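Actinorhodin polyketide putative beta-ketoacyl synthase 2 (PDB 1TQY) serves as the chain length factor of the actinorhodin polyketide synthase, a ketosynthase-family protein that may take part in beta-ketoacyl-ACP synthesis. Local coordinates at residues Val43-Val48 and Ser197-Trp202. Sequence-based numbering, arbitrary orientation.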
loop_
_atom_site.group_PDB
_atom_site.type_symbol
_atom_site.label_atom_id
_atom_site.label_comp_id
_atom_site.label_asym_id
_atom_site.label_seq_id
_atom_site.Cartn_x
_atom_site.Cartn_y
_atom_site.Cartn_z
ATOM N N VAL B 43 21.949 18.313 6.667
ATOM C CA VAL B 43 21.977 16.895 6.366
ATOM C C VAL B 43 23.443 16.505 6.432
ATOM O O VAL B 43 24.301 17.185 5.865
ATOM C CB VAL B 43 21.424 16.595 4.952
ATOM C CG1 VAL B 43 21.558 15.112 4.645
ATOM C CG2 VAL B 43 19.952 17.008 4.870
ATOM N N THR B 44 23.726 15.417 7.139
ATOM C CA THR B 44 25.090 14.946 7.314
ATOM C C THR B 44 25.259 13.539 6.748
ATOM O O THR B 44 26.359 12.986 6.736
ATOM C CB THR B 44 25.456 14.968 8.806
ATOM O OG1 THR B 44 24.566 14.115 9.533
ATOM C CG2 THR B 44 25.317 16.383 9.361
ATOM N N ARG B 45 24.161 12.976 6.254
ATOM C CA ARG B 45 24.179 11.639 5.672
ATOM C C ARG B 45 25.069 11.585 4.434
ATOM O O ARG B 45 25.501 10.515 4.016
ATOM C CB ARG B 45 22.754 11.209 5.310
ATOM C CG ARG B 45 21.823 11.084 6.505
ATOM C CD ARG B 45 22.317 10.014 7.464
ATOM N NE ARG B 45 21.784 10.199 8.808
ATOM C CZ ARG B 45 20.653 9.667 9.253
ATOM N NH1 ARG B 45 19.917 8.898 8.455
ATOM N NH2 ARG B 45 20.259 9.910 10.497
ATOM N N PHE B 46 25.336 12.754 3.857
ATOM C CA PHE B 46 26.169 12.888 2.665
ATOM C C PHE B 46 26.435 14.383 2.506
ATOM O O PHE B 46 26.027 15.161 3.360
ATOM C CB PHE B 46 25.435 12.322 1.447
ATOM C CG PHE B 46 24.090 12.941 1.218
ATOM C CD1 PHE B 46 23.980 14.152 0.542
ATOM C CD2 PHE B 46 22.939 12.341 1.718
ATOM C CE1 PHE B 46 22.744 14.764 0.365
ATOM C CE2 PHE B 46 21.692 12.938 1.551
ATOM C CZ PHE B 46 21.596 14.161 0.870
ATOM N N ASP B 47 27.111 14.787 1.435
ATOM C CA ASP B 47 27.438 16.204 1.212
ATOM C C ASP B 47 26.298 16.993 0.555
ATOM O O ASP B 47 26.228 17.064 -0.668
ATOM C CB ASP B 47 28.693 16.302 0.326
ATOM C CG ASP B 47 29.323 17.690 0.336
ATOM O OD1 ASP B 47 28.647 18.660 0.739
ATOM O OD2 ASP B 47 30.497 17.807 -0.074
ATOM N N VAL B 48 25.425 17.599 1.358
ATOM C CA VAL B 48 24.296 18.372 0.823
ATOM C C VAL B 48 24.630 19.755 0.292
ATOM O O VAL B 48 23.786 20.394 -0.338
ATOM C CB VAL B 48 23.176 18.608 1.865
ATOM C CG1 VAL B 48 22.232 17.450 1.889
ATOM C CG2 VAL B 48 23.779 18.878 3.232
ATOM N N SER B 197 12.044 7.298 5.666
ATOM C CA SER B 197 13.402 7.831 5.706
ATOM C C SER B 197 13.924 7.787 4.278
ATOM O O SER B 197 13.898 6.742 3.637
ATOM C CB SER B 197 14.315 6.991 6.596
ATOM O OG SER B 197 15.615 7.554 6.605
ATOM N N ALA B 198 14.372 8.925 3.772
ATOM C CA ALA B 198 14.895 8.983 2.422
ATOM C C ALA B 198 16.049 9.975 2.421
ATOM O O ALA B 198 16.071 10.924 1.636
ATOM C CB ALA B 198 13.818 9.427 1.464
ATOM N N LEU B 199 17.007 9.729 3.309
ATOM C CA LEU B 199 18.156 10.596 3.472
ATOM C C LEU B 199 19.434 10.130 2.796
ATOM O O LEU B 199 20.501 10.118 3.405
ATOM C CB LEU B 199 18.408 10.836 4.963
ATOM C CG LEU B 199 17.255 11.541 5.661
ATOM C CD1 LEU B 199 17.598 11.767 7.122
ATOM C CD2 LEU B 199 16.987 12.881 4.961
ATOM N N ASP B 200 19.315 9.735 1.539
ATOM C CA ASP B 200 20.460 9.321 0.749
ATOM C C ASP B 200 20.434 10.341 -0.380
ATOM O O ASP B 200 19.427 11.022 -0.568
ATOM C CB ASP B 200 20.261 7.923 0.177
ATOM C CG ASP B 200 19.139 7.874 -0.822
ATOM O OD1 ASP B 200 19.406 7.804 -2.042
ATOM O OD2 ASP B 200 17.969 7.918 -0.381
ATOM N N PRO B 201 21.525 10.459 -1.147
ATOM C CA PRO B 201 21.534 11.437 -2.240
ATOM C C PRO B 201 20.350 11.349 -3.216
ATOM O O PRO B 201 19.764 12.371 -3.558
ATOM C CB PRO B 201 22.867 11.168 -2.925
ATOM C CG PRO B 201 23.735 10.647 -1.799
ATOM C CD PRO B 201 22.804 9.721 -1.083
ATOM N N TRP B 202 20.003 10.145 -3.670
ATOM C CA TRP B 202 18.899 9.988 -4.622
ATOM C C TRP B 202 17.561 10.329 -3.975
ATOM O O TRP B 202 16.767 11.097 -4.535
ATOM C CB TRP B 202 18.876 8.558 -5.180
ATOM C CG TRP B 202 17.991 8.370 -6.409
ATOM C CD1 TRP B 202 17.402 9.349 -7.172
ATOM C CD2 TRP B 202 17.616 7.119 -7.001
ATOM N NE1 TRP B 202 16.683 8.779 -8.200
ATOM C CE2 TRP B 202 16.794 7.413 -8.118
ATOM C CE3 TRP B 202 17.893 5.774 -6.697
ATOM C CZ2 TRP B 202 16.245 6.411 -8.934
ATOM C CZ3 TRP B 202 17.340 4.772 -7.518
ATOM C CH2 TRP B 202 16.527 5.106 -8.619
#
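D200 OD1 is gripped by two hydrogen bonds, from G203 N and with H121 ND1, which makes D200 the N-cap of helix 201-208; on its backbone side D200 meets the 43-48 loop, where F46 CE2 comes obliquely to 3.5 Å from D200 C. No hydrogen bond joins the two segments; the contact rests on packing. P201 lies over one face of the F46 ring in a CH-pi contact, its CA 4.1 Å from the ring centroid and 12° off the normal, while P201 CG comes 3.8 Å from F46 CG. V43 CG1 touches the opposite face towards the rim, sandwiching the ring between its own loop and the start of helix 201-208; W204 of that helix meets F46 edge-to-face. The ring reaches this slot because F46 CG sits between the backbone N and the carbonyl carbon (chi1 56°). L199 O packs near the plane of the phenyl ring, 3.6 Å from F46 CE2, and also lies 3.1 Å from R45 CB.

R45 crosses the L199 side chain at a slant, its CG 3.8 Å from L199 CB. Its chain bends at chi2 (-62°), which brings the guanidinium over L199 CD1, 3.9 Å from R45 NH1. The charge is met beyond the contact: NH2 forms a salt bridge with E237, whose other carboxylate oxygen accepts a hydrogen bond from S197 OG. The arrangement thus packs the connection between strands 40-42 and 55-57 against an Asp N-capped helix start following strand 189-196, within the N-terminal half of the thiolase-like ketosynthase fold.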